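Local coordinates for pesticidal crystal protein Cry2Aa (Bacillus thuringiensis serovar kurstaki, PDB 1I5P) that binds midgut epithelial cells of dipteran and lepidopteran larvae and promotes their colloid-osmotic lysis as a three-domain insecticidal delta-endotoxin, at residues G233-L238 with S287-N292; W293-S298 with E436-P441. All blocks are in the same frame, centred on the assembly; numbering follows the deposited sequence.

Interaction 1 (G233-L238 with S287-N292); sequences GLNTRL and SFTAQN
The backbones of Asn235-Arg237 and Ser287-Thr289 run antiparallel as a splayed two-stranded sheet, their short axes at 140° and 4.2 Å apart at closest approach. It joins the helical bundle of this delta-endotoxin to the beta-prism domain: Gly233-Leu238 links helices 202-232 and 238-259, whereas Ser287-Asn292 leads into helix 293-300. Thr236 and Phe288 form the hydrogen-bonded pair. Phe288 N donates almost straight to Thr236 O over 2.8 Å, and the return bond from Thr236 N to Phe288 O is longer, at 3.1 Å, and more bent. Asn235 CA also approaches Phe288 O in a CA-H...O contact, so that oxygen receives a second, weaker donor.

Thr236 and Phe288 project from the same face of the sheet, where both side chains reach Met241 of helix 238-259. With CG anti to its own carbonyl carbon (chi1 -56°), the Phe288 ring brings CE1 to 3.8 Å from Leu238 CB, while Leu238 N lies in the ring plane at its edge. On the other face Asn235 and Thr289 run side by side, Thr289 CG2 lying 3.7 Å from Asn235 OD1. The same OD1 accepts a 2.8 Å hydrogen bond from Ser287 OG, whose donor oxygen sits above the amide carbonyl plane. Arg237 uses NH1 to hydrogen-bond the carbonyls of Gly281 and Gln284. Just beyond the strands, one water bridges the two segments, donating to Leu234 O at 2.6 Å and accepting from Ala290 N at 2.9 Å.

Interaction 2 (W293-S298 with E436-P441); sequences WPFLYS and EDLTRP
Phe295 is the main side chain that 293-298 puts into this contact, reaching from helix 293-300 to the short helix that includes Asp437. Its CB rests 3.7 Å from Leu438 O. With CG anti to the backbone N (chi1 163°), the ring extends across the Asp437-Leu438 peptide: CG, CD1 and CE1 all approach Asp437 O, CD1 as near as 3.0 Å, and Asp437 C stands 3.7 Å above one face, offset toward the rim. CD2, on the other branch, meets Leu438 CD2 at 3.8 Å, the two side chains crossing at about a right angle. Both segments belong to the beta-prism domain, and the contact brings together two of its short helices, separated in sequence by 137 residues of which about half are strand. Further out, Phe295 CE1 and CZ also meet Asp437 CB; OD1 of the carboxylate forms a salt bridge with Arg448 NH1. Arg440 O and Pro441 CA lie at the ring edge, near its plane. Beside the ring, Pro294 CB touches Pro441 CG, and Ser298 OG packs against the Pro441 backbone while donating to Phe295 O and accepting from Leu442 N. A water accepts from Phe295 N at 2.9 Å and donates to Leu438 O at 2.8 Å.

Interactions 1 and 2 follow one another along the chain and lie on the same side of its centre, their own centres about 12 Å apart. Residues 287-292 run directly into 293-298, so strand 287-289 and helix 293-300 place the two contacts in succession. Side chains also join them: Leu238 CD1 reaches Leu296 CD1 at 3.9 Å, and the Phe288 ring touches Leu296 CD1 through CD2 and Leu438 CD2 through CE2. An apolar chain thus runs from the start of helix 238-259, in the helical bundle, to helix 435-438 by way of Leu296 and Phe288, consistent with the bundle and the beta-prism domain packing together at their boundary.

Interaction 1 (G233-L238 with S287-N292)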
ATOM      1  N   GLY A 233       1.956 -13.206 -16.860  1.00 16.21           N
ATOM      2  CA  GLY A 233       1.161 -13.542 -18.027  1.00 17.53           C
ATOM      3  C   GLY A 233       0.285 -12.395 -18.500  1.00 18.97           C
ATOM      4  O   GLY A 233      -0.501 -12.541 -19.441  1.00 20.17           O
ATOM      5  N   LEU A 234       0.415 -11.241 -17.856  1.00 19.15           N
ATOM      6  CA  LEU A 234      -0.393 -10.084 -18.233  1.00 17.67           C
ATOM      7  C   LEU A 234       0.070  -9.365 -19.498  1.00 17.10           C
ATOM      8  O   LEU A 234       1.263  -9.265 -19.794  1.00 13.55           O
ATOM      9  CB  LEU A 234      -0.435  -9.059 -17.097  1.00 19.95           C
ATOM     10  CG  LEU A 234      -1.377  -9.257 -15.904  1.00 20.67           C
ATOM     11  CD1 LEU A 234      -1.152  -8.134 -14.907  1.00 20.48           C
ATOM     12  CD2 LEU A 234      -2.819  -9.267 -16.371  1.00 20.59           C
ATOM     13  N   ASN A 235      -0.909  -8.868 -20.238  1.00 16.24           N
ATOM     14  CA  ASN A 235      -0.674  -8.098 -21.445  1.00 17.49           C
ATOM     15  C   ASN A 235      -1.975  -7.346 -21.604  1.00 18.08           C
ATOM     16  O   ASN A 235      -2.892  -7.799 -22.293  1.00 18.73           O
ATOM     17  CB  ASN A 235      -0.432  -8.991 -22.663  1.00 16.16           C
ATOM     18  CG  ASN A 235       0.029  -8.192 -23.873  1.00 19.03           C
ATOM     19  OD1 ASN A 235       0.137  -6.968 -23.805  1.00 16.89           O
ATOM     20  ND2 ASN A 235       0.304  -8.877 -24.980  1.00 14.68           N
ATOM     21  N   THR A 236      -2.062  -6.201 -20.941  1.00 17.67           N
ATOM     22  CA  THR A 236      -3.278  -5.417 -20.984  1.00 17.46           C
ATOM     23  C   THR A 236      -2.998  -3.925 -20.901  1.00 15.89           C
ATOM     24  O   THR A 236      -1.864  -3.499 -20.680  1.00 16.81           O
ATOM     25  CB  THR A 236      -4.184  -5.823 -19.814  1.00 18.03           C
ATOM     26  OG1 THR A 236      -5.474  -5.218 -19.968  1.00 23.51           O
ATOM     27  CG2 THR A 236      -3.557  -5.387 -18.492  1.00 16.04           C
ATOM     28  N   ARG A 237      -4.035  -3.122 -21.080  1.00 16.81           N
ATOM     29  CA  ARG A 237      -3.869  -1.677 -21.000  1.00 17.83           C
ATOM     30  C   ARG A 237      -3.503  -1.280 -19.569  1.00 16.23           C
ATOM     31  O   ARG A 237      -3.744  -2.038 -18.625  1.00 14.85           O
ATOM     32  CB  ARG A 237      -5.152  -0.980 -21.435  1.00 20.82           C
ATOM     33  CG  ARG A 237      -5.583  -1.318 -22.853  1.00 28.32           C
ATOM     34  CD  ARG A 237      -6.250  -0.113 -23.475  1.00 32.55           C
ATOM     35  NE  ARG A 237      -7.503  -0.431 -24.150  1.00 39.78           N
ATOM     36  CZ  ARG A 237      -8.507   0.432 -24.279  1.00 42.25           C
ATOM     37  NH1 ARG A 237      -8.399   1.656 -23.773  1.00 40.84           N
ATOM     38  NH2 ARG A 237      -9.618   0.077 -24.914  1.00 44.07           N
ATOM     39  N   LEU A 238      -2.925  -0.091 -19.415  1.00 14.23           N
ATOM     40  CA  LEU A 238      -2.502   0.389 -18.099  1.00 12.30           C
ATOM     41  C   LEU A 238      -3.588   0.298 -17.038  1.00 11.35           C
ATOM     42  O   LEU A 238      -3.367  -0.246 -15.953  1.00 11.48           O
ATOM     43  CB  LEU A 238      -2.012   1.838 -18.188  1.00  9.44           C
ATOM     44  CG  LEU A 238      -1.384   2.376 -16.904  1.00  9.07           C
ATOM     45  CD1 LEU A 238      -0.211   1.489 -16.513  1.00  9.36           C
ATOM     46  CD2 LEU A 238      -0.921   3.816 -17.099  1.00  7.50           C
ATOM     47  N   SER A 287      -0.766  -1.190 -24.651  1.00 17.27           N
ATOM     48  CA  SER A 287      -0.847  -2.418 -23.878  1.00 18.00           C
ATOM     49  C   SER A 287       0.515  -2.652 -23.235  1.00 17.26           C
ATOM     50  O   SER A 287       1.545  -2.343 -23.829  1.00 19.45           O
ATOM     51  CB  SER A 287      -1.220  -3.590 -24.797  1.00 17.95           C
ATOM     52  OG  SER A 287      -1.572  -4.743 -24.054  1.00 17.93           O
ATOM     53  N   PHE A 288       0.525  -3.179 -22.018  1.00 15.62           N
ATOM     54  CA  PHE A 288       1.789  -3.427 -21.330  1.00 15.64           C
ATOM     55  C   PHE A 288       1.899  -4.847 -20.803  1.00 15.67           C
ATOM     56  O   PHE A 288       0.890  -5.513 -20.548  1.00 16.30           O
ATOM     57  CB  PHE A 288       1.966  -2.462 -20.147  1.00 12.04           C
ATOM     58  CG  PHE A 288       1.876  -1.009 -20.521  1.00 13.29           C
ATOM     59  CD1 PHE A 288       0.653  -0.346 -20.499  1.00 12.40           C
ATOM     60  CD2 PHE A 288       3.014  -0.305 -20.911  1.00 12.19           C
ATOM     61  CE1 PHE A 288       0.561   0.997 -20.858  1.00 10.91           C
ATOM     62  CE2 PHE A 288       2.932   1.039 -21.273  1.00 11.76           C
ATOM     63  CZ  PHE A 288       1.701   1.688 -21.247  1.00 13.52           C
ATOM     64  N   THR A 289       3.139  -5.290 -20.632  1.00 14.83           N
ATOM     65  CA  THR A 289       3.435  -6.609 -20.103  1.00 15.47           C
ATOM     66  C   THR A 289       4.223  -6.423 -18.806  1.00 16.56           C
ATOM     67  O   THR A 289       4.654  -5.311 -18.486  1.00 15.55           O
ATOM     68  CB  THR A 289       4.283  -7.435 -21.093  1.00 17.99           C
ATOM     69  OG1 THR A 289       5.532  -6.772 -21.322  1.00 18.58           O
ATOM     70  CG2 THR A 289       3.548  -7.592 -22.415  1.00 14.25           C
ATOM     71  N   ALA A 290       4.411  -7.510 -18.065  1.00 16.74           N
ATOM     72  CA  ALA A 290       5.135  -7.467 -16.799  1.00 16.56           C
ATOM     73  C   ALA A 290       6.530  -6.855 -16.915  1.00 17.15           C
ATOM     74  O   ALA A 290       7.003  -6.191 -15.993  1.00 17.41           O
ATOM     75  CB  ALA A 290       5.230  -8.873 -16.212  1.00 14.79           C
ATOM     76  N   GLN A 291       7.191  -7.075 -18.047  1.00 17.30           N
ATOM     77  CA  GLN A 291       8.534  -6.537 -18.253  1.00 18.90           C
ATOM     78  C   GLN A 291       8.537  -5.007 -18.243  1.00 17.48           C
ATOM     79  O   GLN A 291       9.562  -4.382 -17.971  1.00 17.52           O
ATOM     80  CB  GLN A 291       9.118  -7.054 -19.571  1.00 20.39           C
ATOM     81  CG  GLN A 291       9.559  -8.519 -19.522  1.00 28.65           C
ATOM     82  CD  GLN A 291      10.168  -9.005 -20.834  1.00 32.19           C
ATOM     83  OE1 GLN A 291      10.753 -10.089 -20.895  1.00 35.10           O
ATOM     84  NE2 GLN A 291      10.027  -8.208 -21.891  1.00 32.17           N
ATOM     85  N   ASN A 292       7.380  -4.418 -18.528  1.00 15.68           N
ATOM     86  CA  ASN A 292       7.224  -2.967 -18.553  1.00 15.92           C
ATOM     87  C   ASN A 292       6.903  -2.394 -17.176  1.00 15.17           C
ATOM     88  O   ASN A 292       7.036  -1.193 -16.952  1.00 14.93           O
ATOM     89  CB  ASN A 292       6.072  -2.562 -19.476  1.00 14.96           C
ATOM     90  CG  ASN A 292       6.203  -3.129 -20.868  1.00 16.89           C
ATOM     91  OD1 ASN A 292       5.201  -3.397 -21.526  1.00 16.21           O
ATOM     92  ND2 ASN A 292       7.434  -3.303 -21.333  1.00 13.77           N
TER
HETATM   93  O   HOH W   1       3.596 -10.092 -19.093  1.00 20.37           O

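Interaction 2 (W293-S298 with E436-P441)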
ATOM      1  N   TRP A 293       6.463  -3.255 -16.268  1.00 14.90           N
ATOM      2  CA  TRP A 293       6.058  -2.814 -14.939  1.00 16.94           C
ATOM      3  C   TRP A 293       7.134  -2.071 -14.151  1.00 16.18           C
ATOM      4  O   TRP A 293       6.864  -1.004 -13.599  1.00 16.91           O
ATOM      5  CB  TRP A 293       5.523  -4.002 -14.123  1.00 15.78           C
ATOM      6  CG  TRP A 293       4.971  -3.614 -12.776  1.00 13.18           C
ATOM      7  CD1 TRP A 293       5.267  -4.192 -11.574  1.00 14.69           C
ATOM      8  CD2 TRP A 293       4.074  -2.532 -12.490  1.00 11.94           C
ATOM      9  NE1 TRP A 293       4.619  -3.530 -10.556  1.00 11.44           N
ATOM     10  CE2 TRP A 293       3.881  -2.509 -11.088  1.00 12.85           C
ATOM     11  CE3 TRP A 293       3.418  -1.578 -13.279  1.00 13.46           C
ATOM     12  CZ2 TRP A 293       3.058  -1.564 -10.457  1.00 12.20           C
ATOM     13  CZ3 TRP A 293       2.596  -0.635 -12.649  1.00 12.56           C
ATOM     14  CH2 TRP A 293       2.429  -0.639 -11.251  1.00 13.26           C
ATOM     15  N   PRO A 294       8.363  -2.615 -14.091  1.00 17.64           N
ATOM     16  CA  PRO A 294       9.433  -1.945 -13.348  1.00 15.96           C
ATOM     17  C   PRO A 294       9.564  -0.487 -13.732  1.00 16.45           C
ATOM     18  O   PRO A 294       9.686   0.380 -12.867  1.00 15.59           O
ATOM     19  CB  PRO A 294      10.664  -2.773 -13.705  1.00 17.92           C
ATOM     20  CG  PRO A 294      10.079  -4.157 -13.796  1.00 16.44           C
ATOM     21  CD  PRO A 294       8.849  -3.890 -14.646  1.00 17.73           C
ATOM     22  N   PHE A 295       9.527  -0.212 -15.033  1.00 14.86           N
ATOM     23  CA  PHE A 295       9.626   1.166 -15.491  1.00 14.89           C
ATOM     24  C   PHE A 295       8.459   1.990 -14.978  1.00 13.53           C
ATOM     25  O   PHE A 295       8.651   3.085 -14.444  1.00 13.05           O
ATOM     26  CB  PHE A 295       9.628   1.264 -17.020  1.00 13.67           C
ATOM     27  CG  PHE A 295       9.316   2.651 -17.522  1.00 14.62           C
ATOM     28  CD1 PHE A 295      10.302   3.637 -17.554  1.00 13.79           C
ATOM     29  CD2 PHE A 295       8.016   2.997 -17.875  1.00 13.45           C
ATOM     30  CE1 PHE A 295       9.999   4.945 -17.921  1.00 14.21           C
ATOM     31  CE2 PHE A 295       7.698   4.312 -18.246  1.00 15.23           C
ATOM     32  CZ  PHE A 295       8.696   5.285 -18.268  1.00 15.55           C
ATOM     33  N   LEU A 296       7.250   1.465 -15.156  1.00 12.43           N
ATOM     34  CA  LEU A 296       6.043   2.172 -14.743  1.00 12.51           C
ATOM     35  C   LEU A 296       6.003   2.564 -13.269  1.00 13.25           C
ATOM     36  O   LEU A 296       5.754   3.721 -12.941  1.00 15.70           O
ATOM     37  CB  LEU A 296       4.805   1.346 -15.109  1.00  9.95           C
ATOM     38  CG  LEU A 296       4.566   1.206 -16.616  1.00 11.79           C
ATOM     39  CD1 LEU A 296       3.425   0.220 -16.896  1.00 10.00           C
ATOM     40  CD2 LEU A 296       4.258   2.582 -17.201  1.00  8.47           C
ATOM     41  N   TYR A 297       6.256   1.621 -12.370  1.00 14.57           N
ATOM     42  CA  TYR A 297       6.209   1.983 -10.965  1.00 14.76           C
ATOM     43  C   TYR A 297       7.417   2.818 -10.528  1.00 16.07           C
ATOM     44  O   TYR A 297       7.352   3.524  -9.523  1.00 15.11           O
ATOM     45  CB  TYR A 297       6.024   0.735 -10.082  1.00 12.92           C
ATOM     46  CG  TYR A 297       7.223  -0.169  -9.903  1.00 12.38           C
ATOM     47  CD1 TYR A 297       8.343   0.252  -9.186  1.00 10.65           C
ATOM     48  CD2 TYR A 297       7.202  -1.478 -10.375  1.00 10.43           C
ATOM     49  CE1 TYR A 297       9.407  -0.610  -8.938  1.00 10.60           C
ATOM     50  CE2 TYR A 297       8.267  -2.353 -10.129  1.00 11.06           C
ATOM     51  CZ  TYR A 297       9.363  -1.908  -9.406  1.00 10.99           C
ATOM     52  OH  TYR A 297      10.398  -2.775  -9.124  1.00 13.71           O
ATOM     53  N   SER A 298       8.513   2.761 -11.286  1.00 16.61           N
ATOM     54  CA  SER A 298       9.685   3.563 -10.934  1.00 15.34           C
ATOM     55  C   SER A 298       9.358   5.008 -11.288  1.00 15.82           C
ATOM     56  O   SER A 298       9.872   5.946 -10.673  1.00 15.98           O
ATOM     57  CB  SER A 298      10.937   3.099 -11.698  1.00 13.80           C
ATOM     58  OG  SER A 298      10.914   3.503 -13.057  1.00 13.29           O
ATOM     59  N   GLU A 436      12.343   2.576 -25.582  1.00 30.80           N
ATOM     60  CA  GLU A 436      13.606   3.007 -24.992  1.00 31.43           C
ATOM     61  C   GLU A 436      13.391   3.422 -23.545  1.00 30.31           C
ATOM     62  O   GLU A 436      14.306   3.329 -22.723  1.00 27.64           O
ATOM     63  CB  GLU A 436      14.213   4.174 -25.776  1.00 34.94           C
ATOM     64  CG  GLU A 436      14.584   3.846 -27.222  1.00 40.57           C
ATOM     65  CD  GLU A 436      13.467   4.171 -28.204  1.00 41.61           C
ATOM     66  OE1 GLU A 436      12.394   3.533 -28.129  1.00 41.29           O
ATOM     67  OE2 GLU A 436      13.666   5.062 -29.053  1.00 46.06           O
ATOM     68  N   ASP A 437      12.186   3.889 -23.230  1.00 29.16           N
ATOM     69  CA  ASP A 437      11.886   4.283 -21.857  1.00 26.91           C
ATOM     70  C   ASP A 437      11.474   3.055 -21.055  1.00 25.24           C
ATOM     71  O   ASP A 437      11.929   2.867 -19.928  1.00 23.47           O
ATOM     72  CB  ASP A 437      10.768   5.330 -21.820  1.00 27.15           C
ATOM     73  CG  ASP A 437      11.275   6.743 -22.058  1.00 27.65           C
ATOM     74  OD1 ASP A 437      12.322   7.105 -21.486  1.00 24.15           O
ATOM     75  OD2 ASP A 437      10.612   7.497 -22.807  1.00 29.00           O
ATOM     76  N   LEU A 438      10.636   2.211 -21.653  1.00 23.63           N
ATOM     77  CA  LEU A 438      10.160   1.001 -20.988  1.00 22.84           C
ATOM     78  C   LEU A 438      11.293   0.055 -20.608  1.00 22.48           C
ATOM     79  O   LEU A 438      11.168  -0.744 -19.678  1.00 20.93           O
ATOM     80  CB  LEU A 438       9.174   0.252 -21.887  1.00 23.87           C
ATOM     81  CG  LEU A 438       7.850   0.935 -22.230  1.00 23.45           C
ATOM     82  CD1 LEU A 438       7.133   0.133 -23.306  1.00 25.01           C
ATOM     83  CD2 LEU A 438       6.994   1.053 -20.983  1.00 24.27           C
ATOM     84  N   THR A 439      12.399   0.154 -21.332  1.00 22.07           N
ATOM     85  CA  THR A 439      13.550  -0.704 -21.093  1.00 24.87           C
ATOM     86  C   THR A 439      14.522  -0.139 -20.058  1.00 24.32           C
ATOM     87  O   THR A 439      15.443  -0.831 -19.626  1.00 23.41           O
ATOM     88  CB  THR A 439      14.324  -0.941 -22.404  1.00 26.37           C
ATOM     89  OG1 THR A 439      15.449  -1.787 -22.151  1.00 34.10           O
ATOM     90  CG2 THR A 439      14.817   0.375 -22.968  1.00 28.22           C
ATOM     91  N   ARG A 440      14.316   1.112 -19.661  1.00 23.36           N
ATOM     92  CA  ARG A 440      15.194   1.745 -18.688  1.00 24.82           C
ATOM     93  C   ARG A 440      14.453   2.351 -17.503  1.00 22.55           C
ATOM     94  O   ARG A 440      14.070   3.520 -17.525  1.00 23.72           O
ATOM     95  CB  ARG A 440      16.040   2.810 -19.389  1.00 29.24           C
ATOM     96  CG  ARG A 440      16.953   2.188 -20.421  1.00 34.50           C
ATOM     97  CD  ARG A 440      17.433   3.155 -21.479  1.00 40.04           C
ATOM     98  NE  ARG A 440      17.946   2.385 -22.608  1.00 46.34           N
ATOM     99  CZ  ARG A 440      18.682   2.879 -23.597  1.00 49.03           C
ATOM    100  NH1 ARG A 440      19.008   4.165 -23.611  1.00 50.91           N
ATOM    101  NH2 ARG A 440      19.099   2.077 -24.571  1.00 48.22           N
ATOM    102  N   PRO A 441      14.247   1.557 -16.444  1.00 20.79           N
ATOM    103  CA  PRO A 441      13.552   2.020 -15.244  1.00 20.07           C
ATOM    104  C   PRO A 441      14.253   3.231 -14.652  1.00 18.25           C
ATOM    105  O   PRO A 441      15.471   3.334 -14.721  1.00 13.96           O
ATOM    106  CB  PRO A 441      13.624   0.808 -14.324  1.00 19.19           C
ATOM    107  CG  PRO A 441      13.574  -0.328 -15.288  1.00 18.84           C
ATOM    108  CD  PRO A 441      14.577   0.128 -16.324  1.00 17.96           C
TER
HETATM  109  O   HOH W   2      10.320  -1.918 -17.300  1.00 15.08           O